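Local structure of alkaline phosphatase (Antarctic bacterium, 2W5V) at residues B[286-291]-B[345-350]; B[351-356]-B[368-373]. The protein probably hydrolyses phosphate monoesters as an alkaline phosphatase, using two zinc ions and one magnesium ion. The protein carries 1 engineered substitution. All coordinates share one frame; numbering follows the deposited sequence.

Contact 1 (B[286-291]-B[345-350])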
loop_
_atom_site.group_PDB
_atom_site.type_symbol
_atom_site.label_atom_id
_atom_site.label_comp_id
_atom_site.label_asym_id
_atom_site.label_seq_id
_atom_site.Cartn_x
_atom_site.Cartn_y
_atom_site.Cartn_z
ATOM N N ALA B 286 13.950 -13.179 12.103
ATOM C CA ALA B 286 14.739 -14.372 12.397
ATOM C C ALA B 286 14.624 -14.713 13.882
ATOM O O ALA B 286 14.452 -15.872 14.253
ATOM C CB ALA B 286 16.188 -14.168 12.005
ATOM N N PHE B 287 14.702 -13.701 14.737
ATOM C CA PHE B 287 14.509 -13.953 16.160
ATOM C C PHE B 287 13.096 -14.435 16.468
ATOM O O PHE B 287 12.917 -15.386 17.221
ATOM C CB PHE B 287 14.795 -12.718 17.006
ATOM C CG PHE B 287 14.497 -12.925 18.463
ATOM C CD1 PHE B 287 15.348 -13.681 19.251
ATOM C CD2 PHE B 287 13.359 -12.386 19.041
ATOM C CE1 PHE B 287 15.078 -13.888 20.597
ATOM C CE2 PHE B 287 13.087 -12.588 20.386
ATOM C CZ PHE B 287 13.943 -13.341 21.160
ATOM N N ALA B 288 12.100 -13.763 15.895
ATOM C CA ALA B 288 10.701 -14.079 16.170
ATOM C C ALA B 288 10.331 -15.499 15.777
ATOM O O ALA B 288 9.546 -16.152 16.460
ATOM C CB ALA B 288 9.789 -13.090 15.467
ATOM N N LYS B 289 10.885 -15.975 14.667
ATOM C CA LYS B 289 10.568 -17.321 14.194
ATOM C C LYS B 289 11.207 -18.384 15.085
ATOM O O LYS B 289 10.603 -19.423 15.366
ATOM C CB LYS B 289 10.974 -17.479 12.728
ATOM C CG LYS B 289 10.038 -16.705 11.795
ATOM C CD LYS B 289 10.209 -17.052 10.314
ATOM C CE LYS B 289 9.053 -16.464 9.499
ATOM N NZ LYS B 289 9.149 -16.737 8.029
ATOM N N LYS B 290 12.421 -18.106 15.549
ATOM C CA LYS B 290 13.104 -18.975 16.500
ATOM C C LYS B 290 12.401 -18.957 17.865
ATOM O O LYS B 290 12.171 -20.003 18.465
ATOM C CB LYS B 290 14.558 -18.525 16.677
ATOM C CG LYS B 290 15.460 -19.568 17.302
ATOM C CD LYS B 290 16.256 -18.986 18.464
ATOM C CE LYS B 290 16.854 -17.629 18.124
ATOM N NZ LYS B 290 17.559 -17.030 19.294
ATOM N N ASP B 291 12.058 -17.758 18.335
ATOM C CA ASP B 291 11.462 -17.547 19.657
ATOM C C ASP B 291 10.025 -18.074 19.771
ATOM O O ASP B 291 9.676 -18.746 20.748
ATOM C CB ASP B 291 11.497 -16.050 20.006
ATOM C CG ASP B 291 10.913 -15.746 21.379
ATOM O OD1 ASP B 291 11.545 -16.093 22.400
ATOM O OD2 ASP B 291 9.829 -15.125 21.434
ATOM N N PHE B 345 2.765 -4.097 8.518
ATOM C CA PHE B 345 3.053 -5.521 8.404
ATOM C C PHE B 345 3.198 -6.101 9.806
ATOM O O PHE B 345 3.830 -5.490 10.670
ATOM C CB PHE B 345 4.354 -5.756 7.628
ATOM C CG PHE B 345 4.385 -5.122 6.261
ATOM C CD1 PHE B 345 3.985 -5.838 5.135
ATOM C CD2 PHE B 345 4.834 -3.823 6.094
ATOM C CE1 PHE B 345 4.013 -5.260 3.869
ATOM C CE2 PHE B 345 4.877 -3.237 4.830
ATOM C CZ PHE B 345 4.464 -3.965 3.708
ATOM N N ALA B 346 2.628 -7.280 10.040
ATOM C CA ALA B 346 2.762 -7.912 11.353
ATOM C C ALA B 346 2.973 -9.419 11.259
ATOM O O ALA B 346 2.309 -10.102 10.490
ATOM C CB ALA B 346 1.549 -7.597 12.231
ATOM N N TYR B 347 3.894 -9.924 12.068
ATOM C CA TYR B 347 4.193 -11.345 12.115
ATOM C C TYR B 347 4.229 -11.802 13.566
ATOM O O TYR B 347 4.797 -11.116 14.413
ATOM C CB TYR B 347 5.560 -11.637 11.492
ATOM C CG TYR B 347 5.932 -13.094 11.650
ATOM C CD1 TYR B 347 5.570 -14.023 10.689
ATOM C CD2 TYR B 347 6.596 -13.544 12.786
ATOM C CE1 TYR B 347 5.881 -15.361 10.840
ATOM C CE2 TYR B 347 6.910 -14.882 12.947
ATOM C CZ TYR B 347 6.551 -15.786 11.972
ATOM O OH TYR B 347 6.860 -17.120 12.120
ATOM N N GLY B 348 3.660 -12.969 13.848
ATOM C CA GLY B 348 3.764 -13.555 15.173
ATOM C C GLY B 348 2.440 -13.560 15.915
ATOM O O GLY B 348 1.406 -13.207 15.347
ATOM N N PRO B 349 2.460 -13.974 17.188
ATOM C CA PRO B 349 1.253 -14.048 18.019
ATOM C C PRO B 349 0.546 -12.705 18.078
ATOM O O PRO B 349 1.175 -11.711 18.435
ATOM C CB PRO B 349 1.799 -14.398 19.407
ATOM C CG PRO B 349 3.098 -15.049 19.164
ATOM C CD PRO B 349 3.659 -14.450 17.900
ATOM N N GLY B 350 -0.735 -12.676 17.725
ATOM C CA GLY B 350 -1.511 -11.449 17.742
ATOM C C GLY B 350 -1.437 -10.632 16.461
ATOM O O GLY B 350 -2.099 -9.596 16.336
#
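Y347 swings its ring away from its own backbone N (chi1 175°) and reaches out from the end of strand 342-347 to the last turns of helix 267-291, while K289 sets its CG beside its own backbone N (chi1 -72°) and runs on extended past the hydroxyl end of that ring. The two side chains cross at about a right angle. CG and CE of the lysine come closest: K289 CG lies 3.2 Å from Y347 OH, and K289 CE sits 3.6 Å from Y347 CZ. This is van der Waals packing of aliphatic carbons on a phenol, not a polar bond; the ammonium travels on past the ring, and K289 NZ is hydrogen-bonded to Q65. The inner half of the same ring meets the helix at A288, whose buried methyl points toward the strand, with A288 CB 4.2 Å from Y347 CD2. Both partners come at the ring obliquely. Cut back to an alanine, Y347 would probably leave the methylenes of K289 without their support and open a gap beside A288. The nearest CA atoms across the contact are A288 CA and G348 CA, 7.0 Å apart. The contact is a helix packed on the mixed central sheet of the alkaline phosphatase fold. Y347 and F345 pair through their backbones with V296 and V298 of the adjacent strand 294-299, A288 also packs on T294 and V296 of that strand, and F66, just before strand 68-73, touches Y347.

Contact 2 (B[351-356]-B[368-373]); sequences SEEFIG and LKVTKW
Charge pairing joins E353 to K369 at the outer side of this contact. A chi1 of -176° carries E353 CG to the far side of its backbone N, and the chain then bends at chi2, which turns the carboxylate to the lysine; K369 is extended throughout and crosses it at about a right angle. K369 NZ stands 3.2 Å from E353 OE1, a salt bridge whose hydrogen bond is weak, and K369 NZ is 3.5 Å from E353 OE2. The lysine methylenes touch the carboxylate as well, K369 CD being 3.8 Å from E353 CD. Apolar packing lies deeper. V370 CG1 comes to 3.6 Å from E353 CB, so the stem of the glutamate is covered by the valine while its head meets the lysine. The same methyl approaches the F354 ring obliquely, V370 CG1 being 4.5 Å from F354 CE1. In the fold, a 3-10 turn at 351-353, in the link from strand 342-347 to strand 356-359, outermost in the sheet within this chain, is packed against the end of helix 362-371; F354 also touches I363 and I367 of that helix, and V370 and F354 share L295 of strand 294-299. Hydrogen bonds within the segments shape both partners: F354 N bonds to S351 O in the turn, and past the helix end, where K372 takes positive phi, W373 N donates to T371 OG1 (3.3 Å, 164° at the hydrogen), forming an ST turn. E353 O, for its part, accepts from K366 NZ one turn back along the helix.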
loop_
_atom_site.group_PDB
_atom_site.type_symbol
_atom_site.label_atom_id
_atom_site.label_comp_id
_atom_site.label_asym_id
_atom_site.label_seq_id
_atom_site.Cartn_x
_atom_site.Cartn_y
_atom_site.Cartn_z
ATOM N N SER B 351 -0.641 -11.083 15.501
ATOM C CA SER B 351 -0.403 -10.279 14.299
ATOM C C SER B 351 -1.686 -10.027 13.492
ATOM O O SER B 351 -1.785 -9.035 12.768
ATOM C CB SER B 351 0.691 -10.908 13.418
ATOM O OG SER B 351 0.338 -12.221 13.008
ATOM N N GLU B 352 -2.674 -10.907 13.634
ATOM C CA GLU B 352 -3.926 -10.768 12.886
ATOM C C GLU B 352 -4.699 -9.509 13.310
ATOM O O GLU B 352 -5.532 -9.005 12.570
ATOM C CB GLU B 352 -4.818 -12.002 13.070
ATOM C CG GLU B 352 -4.258 -13.308 12.501
ATOM C CD GLU B 352 -3.143 -13.930 13.350
ATOM O OE1 GLU B 352 -2.866 -13.450 14.479
ATOM O OE2 GLU B 352 -2.542 -14.919 12.875
ATOM N N GLU B 353 -4.429 -9.018 14.514
ATOM C CA GLU B 353 -5.104 -7.822 15.005
ATOM C C GLU B 353 -4.802 -6.596 14.143
ATOM O O GLU B 353 -5.559 -5.620 14.149
ATOM C CB GLU B 353 -4.702 -7.549 16.458
ATOM C CG GLU B 353 -5.427 -6.370 17.085
ATOM C CD GLU B 353 -6.933 -6.578 17.152
ATOM O OE1 GLU B 353 -7.364 -7.726 17.397
ATOM O OE2 GLU B 353 -7.684 -5.593 16.967
ATOM N N PHE B 354 -3.711 -6.650 13.384
ATOM C CA PHE B 354 -3.241 -5.462 12.673
ATOM C C PHE B 354 -3.683 -5.350 11.208
ATOM O O PHE B 354 -3.186 -4.482 10.486
ATOM C CB PHE B 354 -1.715 -5.352 12.787
ATOM C CG PHE B 354 -1.246 -5.163 14.196
ATOM C CD1 PHE B 354 -1.147 -6.247 15.058
ATOM C CD2 PHE B 354 -0.965 -3.894 14.684
ATOM C CE1 PHE B 354 -0.743 -6.076 16.373
ATOM C CE2 PHE B 354 -0.565 -3.714 16.002
ATOM C CZ PHE B 354 -0.462 -4.805 16.846
ATOM N N ILE B 355 -4.619 -6.192 10.773
ATOM C CA ILE B 355 -5.099 -6.128 9.385
ATOM C C ILE B 355 -6.211 -5.088 9.229
ATOM O O ILE B 355 -6.571 -4.411 10.186
ATOM C CB ILE B 355 -5.567 -7.502 8.871
ATOM C CG1 ILE B 355 -6.824 -7.971 9.608
ATOM C CG2 ILE B 355 -4.438 -8.535 8.993
ATOM C CD1 ILE B 355 -7.303 -9.350 9.159
ATOM N N GLY B 356 -6.749 -4.942 8.025
ATOM C CA GLY B 356 -7.743 -3.909 7.791
ATOM C C GLY B 356 -7.163 -2.499 7.756
ATOM O O GLY B 356 -5.945 -2.302 7.656
ATOM N N LEU B 368 -1.442 -2.798 22.931
ATOM C CA LEU B 368 -1.974 -2.974 24.277
ATOM C C LEU B 368 -2.959 -4.159 24.311
ATOM O O LEU B 368 -2.881 -5.027 25.186
ATOM C CB LEU B 368 -2.632 -1.667 24.734
ATOM C CG LEU B 368 -2.885 -1.415 26.210
ATOM C CD1 LEU B 368 -1.679 -1.832 27.043
ATOM C CD2 LEU B 368 -3.216 0.058 26.423
ATOM N N LYS B 369 -3.859 -4.217 23.332
ATOM C CA LYS B 369 -4.858 -5.279 23.284
ATOM C C LYS B 369 -4.259 -6.689 23.201
ATOM O O LYS B 369 -4.653 -7.578 23.951
ATOM C CB LYS B 369 -5.832 -5.062 22.121
ATOM C CG LYS B 369 -6.851 -6.174 21.986
ATOM C CD LYS B 369 -7.770 -5.966 20.796
ATOM C CE LYS B 369 -8.715 -7.155 20.634
ATOM N NZ LYS B 369 -9.689 -6.943 19.525
ATOM N N VAL B 370 -3.317 -6.904 22.289
ATOM C CA VAL B 370 -2.794 -8.253 22.090
ATOM C C VAL B 370 -1.855 -8.722 23.208
ATOM O O VAL B 370 -1.813 -9.908 23.517
ATOM C CB VAL B 370 -2.134 -8.437 20.695
ATOM C CG1 VAL B 370 -3.121 -8.044 19.604
ATOM C CG2 VAL B 370 -0.856 -7.627 20.582
ATOM N N THR B 371 -1.117 -7.798 23.817
ATOM C CA THR B 371 -0.195 -8.162 24.894
ATOM C C THR B 371 -0.927 -8.370 26.214
ATOM O O THR B 371 -0.411 -9.028 27.109
ATOM C CB THR B 371 0.837 -7.074 25.169
ATOM O OG1 THR B 371 0.161 -5.876 25.582
ATOM C CG2 THR B 371 1.706 -6.815 23.931
ATOM N N LYS B 372 -2.110 -7.777 26.337
ATOM C CA LYS B 372 -2.899 -7.853 27.575
ATOM C C LYS B 372 -2.210 -7.206 28.779
ATOM O O LYS B 372 -2.525 -7.507 29.935
ATOM C CB LYS B 372 -3.327 -9.304 27.850
ATOM C CG LYS B 372 -4.023 -9.905 26.614
ATOM C CD LYS B 372 -4.546 -11.317 26.806
ATOM C CE LYS B 372 -5.214 -11.786 25.512
ATOM N NZ LYS B 372 -5.820 -13.139 25.632
ATOM N N TRP B 373 -1.288 -6.287 28.507
ATOM C CA TRP B 373 -0.655 -5.528 29.581
ATOM C C TRP B 373 -1.682 -4.667 30.323
ATOM O O TRP B 373 -2.663 -4.213 29.725
ATOM C CB TRP B 373 0.458 -4.634 29.024
ATOM C CG TRP B 373 1.612 -5.398 28.461
ATOM C CD1 TRP B 373 1.993 -6.669 28.788
ATOM C CD2 TRP B 373 2.560 -4.930 27.496
ATOM N NE1 TRP B 373 3.110 -7.025 28.078
ATOM C CE2 TRP B 373 3.480 -5.975 27.276
ATOM C CE3 TRP B 373 2.722 -3.732 26.799
ATOM C CZ2 TRP B 373 4.543 -5.860 26.375
ATOM C CZ3 TRP B 373 3.781 -3.620 25.902
ATOM C CH2 TRP B 373 4.676 -4.679 25.701
#

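Overall arrangement
Contact 1 runs directly into contact 2 along the chain: 350 ends one segment and 351 begins the next, and the centres of the two contacts lie about 13 Å apart. They also touch in space. A346 O is 3.4 Å from S351 CB, A346 CB is 4.0 Å from F354 CB, and G350 O is 3.8 Å from V370 CG1, so strand 342-347 and the turn after it link helix 267-291 to helix 362-371. Strand 294-299 is common ground, receiving A288 in contact 1 and F354 and V370 in contact 2. Both contacts are structural packing, away from the zinc and magnesium sites, their centres about 17 and 19 Å from the centre of the chain.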